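Local structure of dihydrophenazinedicarboxylate synthase (Burkholderia, 4HMW) at residues C81-S86 / A138-S143. The protein catalyses FMN-dependent oxidations by molecular oxygen in the terminal steps of phenazine biosynthesis, releasing hydrogen peroxide. Sequence-based numbering, arbitrary orientation. Where two conformers were deposited one is given.
With FMN (flavin mononucleotide), chain D.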
ATOM      1  N   CYS B  81      11.319   8.110   8.488  1.00 20.06           N
ATOM      2  CA  CYS B  81      11.447   8.088   9.954  0.69 20.92           C
ATOM      3  C   CYS B  81      10.220   7.480  10.639  1.00 19.67           C
ATOM      4  O   CYS B  81       9.106   7.611  10.162  1.00 19.09           O
ATOM      5  CB  CYS B  81      11.612   9.501  10.503  0.69 26.05           C
ATOM      6  SG  CYS B  81      13.104  10.282   9.957  0.69 29.44           S
ATOM      7  N   THR B  82      10.428   6.872  11.795  1.00 19.00           N
ATOM      8  CA  THR B  82       9.336   6.294  12.520  1.00 19.35           C
ATOM      9  C   THR B  82       9.809   5.974  13.943  1.00 21.24           C
ATOM     10  O   THR B  82      10.925   6.265  14.297  1.00 21.57           O
ATOM     11  CB  THR B  82       8.831   5.027  11.841  1.00 21.82           C
ATOM     12  OG1 THR B  82       7.574   4.682  12.434  1.00 23.20           O
ATOM     13  CG2 THR B  82       9.824   3.861  11.971  1.00 22.06           C
ATOM     14  N   HIS B  83       8.942   5.413  14.764  1.00 21.52           N
ATOM     15  CA  HIS B  83       9.345   4.989  16.102  1.00 21.49           C
ATOM     16  C   HIS B  83       9.795   3.543  16.043  1.00 22.62           C
ATOM     17  O   HIS B  83       9.075   2.706  15.531  1.00 22.95           O
ATOM     18  CB  HIS B  83       8.200   5.095  17.092  1.00 24.75           C
ATOM     19  CG  HIS B  83       7.801   6.501  17.406  1.00 26.67           C
ATOM     20  ND1 HIS B  83       7.377   6.905  18.648  1.00 25.84           N
ATOM     21  CD2 HIS B  83       7.684   7.586  16.603  1.00 29.20           C
ATOM     22  CE1 HIS B  83       7.081   8.192  18.625  1.00 26.28           C
ATOM     23  NE2 HIS B  83       7.248   8.627  17.387  1.00 30.45           N
ATOM     24  N   SER B  84      10.979   3.245  16.555  1.00 22.83           N
ATOM     25  CA  SER B  84      11.516   1.878  16.479  1.00 26.46           C
ATOM     26  C   SER B  84      10.655   0.900  17.251  1.00 26.41           C
ATOM     27  O   SER B  84      10.701  -0.302  16.988  1.00 25.96           O
ATOM     28  CB  SER B  84      12.956   1.815  16.986  1.00 29.35           C
ATOM     29  OG  SER B  84      13.021   2.096  18.389  1.00 30.49           O
ATOM     30  N   THR B  85       9.861   1.416  18.186  1.00 25.60           N
ATOM     31  CA  THR B  85       9.017   0.581  19.036  1.00 29.40           C
ATOM     32  C   THR B  85       7.593   0.467  18.540  1.00 28.09           C
ATOM     33  O   THR B  85       6.726  -0.125  19.206  1.00 28.62           O
ATOM     34  CB  THR B  85       8.982   1.130  20.476  1.00 31.07           C
ATOM     35  OG1 THR B  85       8.705   2.545  20.428  1.00 31.53           O
ATOM     36  CG2 THR B  85      10.303   0.868  21.160  1.00 32.97           C
ATOM     37  N   SER B  86       7.340   1.069  17.387  1.00 26.30           N
ATOM     38  CA  SER B  86       6.036   0.931  16.758  1.00 24.78           C
ATOM     39  C   SER B  86       5.900  -0.494  16.211  1.00 24.09           C
ATOM     40  O   SER B  86       6.846  -1.283  16.255  1.00 25.21           O
ATOM     41  CB  SER B  86       5.901   1.950  15.631  1.00 24.37           C
ATOM     42  OG  SER B  86       6.776   1.640  14.563  1.00 21.99           O
ATOM     43  N   ALA B 138       7.138  17.639  20.129  1.00 23.56           N
ATOM     44  CA  ALA B 138       6.385  17.499  21.368  1.00 24.56           C
ATOM     45  C   ALA B 138       5.452  16.281  21.284  1.00 23.42           C
ATOM     46  O   ALA B 138       5.355  15.499  22.231  1.00 25.21           O
ATOM     47  CB  ALA B 138       5.601  18.791  21.677  1.00 25.37           C
ATOM     48  N   MET B 139       4.751  16.112  20.179  1.00 25.08           N
ATOM     49  CA  MET B 139       3.831  14.991  20.084  1.00 26.22           C
ATOM     50  C   MET B 139       4.605  13.672  19.943  1.00 26.65           C
ATOM     51  O   MET B 139       4.228  12.648  20.532  1.00 29.54           O
ATOM     52  CB  MET B 139       2.846  15.168  18.910  1.00 29.76           C
ATOM     53  CG  MET B 139       1.776  14.055  18.828  1.00 30.36           C
ATOM     54  SD  MET B 139       0.814  13.917  20.343  1.00 34.98           S
ATOM     55  CE  MET B 139      -0.133  15.443  20.294  1.00 34.71           C
ATOM     56  N   SER B 140       5.684  13.693  19.164  1.00 25.93           N
ATOM     57  CA  SER B 140       6.504  12.502  18.968  0.63 27.41           C
ATOM     58  C   SER B 140       7.155  12.057  20.287  1.00 26.47           C
ATOM     59  O   SER B 140       7.369  10.865  20.506  1.00 27.02           O
ATOM     60  CB  SER B 140       7.599  12.741  17.934  0.63 29.37           C
ATOM     61  OG  SER B 140       7.081  12.843  16.619  0.63 31.83           O
ATOM     62  N   SER B 141       7.483  13.018  21.154  1.00 25.38           N
ATOM     63  CA  SER B 141       8.083  12.702  22.440  1.00 24.72           C
ATOM     64  C   SER B 141       7.040  12.160  23.417  1.00 24.64           C
ATOM     65  O   SER B 141       7.335  11.262  24.193  1.00 24.45           O
ATOM     66  CB  SER B 141       8.731  13.923  23.060  1.00 24.11           C
ATOM     67  OG  SER B 141       9.836  14.398  22.282  1.00 24.05           O
ATOM     68  N   ALA B 142       5.835  12.729  23.358  1.00 24.73           N
ATOM     69  CA  ALA B 142       4.740  12.389  24.261  1.00 25.22           C
ATOM     70  C   ALA B 142       4.082  11.065  23.927  1.00 25.95           C
ATOM     71  O   ALA B 142       3.477  10.430  24.803  1.00 25.88           O
ATOM     72  CB  ALA B 142       3.700  13.501  24.280  1.00 25.13           C
ATOM     73  N   SER B 143       4.207  10.661  22.666  1.00 24.93           N
ATOM     74  CA  SER B 143       3.574   9.455  22.162  1.00 24.99           C
ATOM     75  C   SER B 143       4.547   8.291  22.006  1.00 27.27           C
ATOM     76  O   SER B 143       5.647   8.461  21.463  1.00 28.27           O
ATOM     77  CB  SER B 143       2.969   9.742  20.787  1.00 26.24           C
ATOM     78  OG  SER B 143       2.345   8.548  20.306  1.00 30.95           O
TER
HETATM   79  N1  FMN D 301       4.157   7.350  10.544  1.00 16.90           N
HETATM   80  C2  FMN D 301       5.510   7.375  10.752  1.00 19.22           C
HETATM   81  O2  FMN D 301       5.977   6.750  11.720  1.00 20.77           O
HETATM   82  N3  FMN D 301       6.340   8.096   9.911  1.00 20.22           N
HETATM   83  C4  FMN D 301       5.835   8.785   8.835  1.00 20.37           C
HETATM   84  O4  FMN D 301       6.612   9.408   8.087  1.00 21.17           O
HETATM   85  C4A FMN D 301       4.457   8.769   8.614  1.00 18.09           C
HETATM   86  N5  FMN D 301       3.919   9.468   7.556  1.00 18.55           N
HETATM   87  C5A FMN D 301       2.544   9.405   7.332  1.00 18.04           C
HETATM   88  C6  FMN D 301       2.011  10.081   6.239  1.00 18.80           C
HETATM   89  C7  FMN D 301       0.649  10.013   5.978  1.00 19.76           C
HETATM   90  C7M FMN D 301       0.069  10.769   4.803  1.00 19.77           C
HETATM   91  C8  FMN D 301      -0.178   9.283   6.839  1.00 18.22           C
HETATM   92  C8M FMN D 301      -1.659   9.215   6.587  1.00 20.47           C
HETATM   93  C9  FMN D 301       0.365   8.603   7.936  1.00 16.93           C
HETATM   94  C9A FMN D 301       1.718   8.658   8.173  1.00 16.34           C
HETATM   95  N10 FMN D 301       2.254   8.001   9.290  1.00 14.79           N
HETATM   96  C10 FMN D 301       3.614   8.036   9.469  1.00 16.03           C
HETATM   97  C1' FMN D 301       1.395   7.204  10.235  1.00 16.22           C
HETATM   98  C2' FMN D 301       1.349   5.754   9.838  1.00 16.90           C
HETATM   99  O2' FMN D 301       0.411   5.581   8.786  1.00 16.53           O
HETATM  100  C3' FMN D 301       0.972   4.845  10.993  1.00 18.90           C
HETATM  101  O3' FMN D 301      -0.184   5.303  11.685  1.00 20.69           O
HETATM  102  C4' FMN D 301       2.143   4.670  11.958  1.00 19.79           C
HETATM  103  O4' FMN D 301       3.453   5.047  11.607  1.00 18.95           O
HETATM  104  C5' FMN D 301       1.970   3.563  12.958  1.00 19.51           C
HETATM  105  O5' FMN D 301       2.177   2.406  12.178  1.00 21.19           O
HETATM  106  P   FMN D 301       2.346   0.930  12.808  1.00 20.41           P
HETATM  107  O1P FMN D 301       3.798   0.847  13.155  1.00 20.06           O
HETATM  108  O2P FMN D 301       1.411   0.834  14.013  1.00 21.65           O
HETATM  109  O3P FMN D 301       1.946  -0.010  11.677  1.00 21.61           O
HETATM  110  O   HOH W   1       6.221  10.816  15.615  1.00 41.55           O
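His83 meets the C-terminal end of helix 134-142 with the edge of its imidazole, a clear instance of how one ring can connect a strand end to a helix end. Its CE1 carbon points between two backbone carbonyls, 3.2 Å from Ser143 O and 3.3 Å from Ser140 O. Ser143 O lies in the ring plane, so the contact to this pair of oxygens is made at the edge, by the polarised C-H corner. With CG anti to the carbonyl carbon (chi1 -69°), the ring extends from the strand toward the helix. Arg174 also touches the histidine and donates a hydrogen bond to Ser143 O through NH2.

The NE2 corner passes Ser140 CB at 4.2 Å and has a water 3.0 Å from NE2. A bridge through that water to Ser140 OG is doubtful; this hydroxyl is hydrogen-bonded within its own helix to Met136 O.

Just before His83, the strand meets the flavin. FMN N3 donates to Cys81 O (2.8 Å, 161° at the hydrogen), while Thr82 OG1 donates to FMN O2 at 2.7 Å. A type I turn from His83 to Ser86 follows. Here His83 O accepts from both Ser86 N and Ser86 OG, the latter at 2.7 Å in the carbonyl plane, and Ser86 N-caps helix 87-95 beside the phosphate.

His83 and Ser140 correspond by similarity to substrate-binding residues, consistent with this edge of the ring and the end of the helix belonging to the substrate side of the FMN site in the pyridoxamine 5'-phosphate oxidase fold.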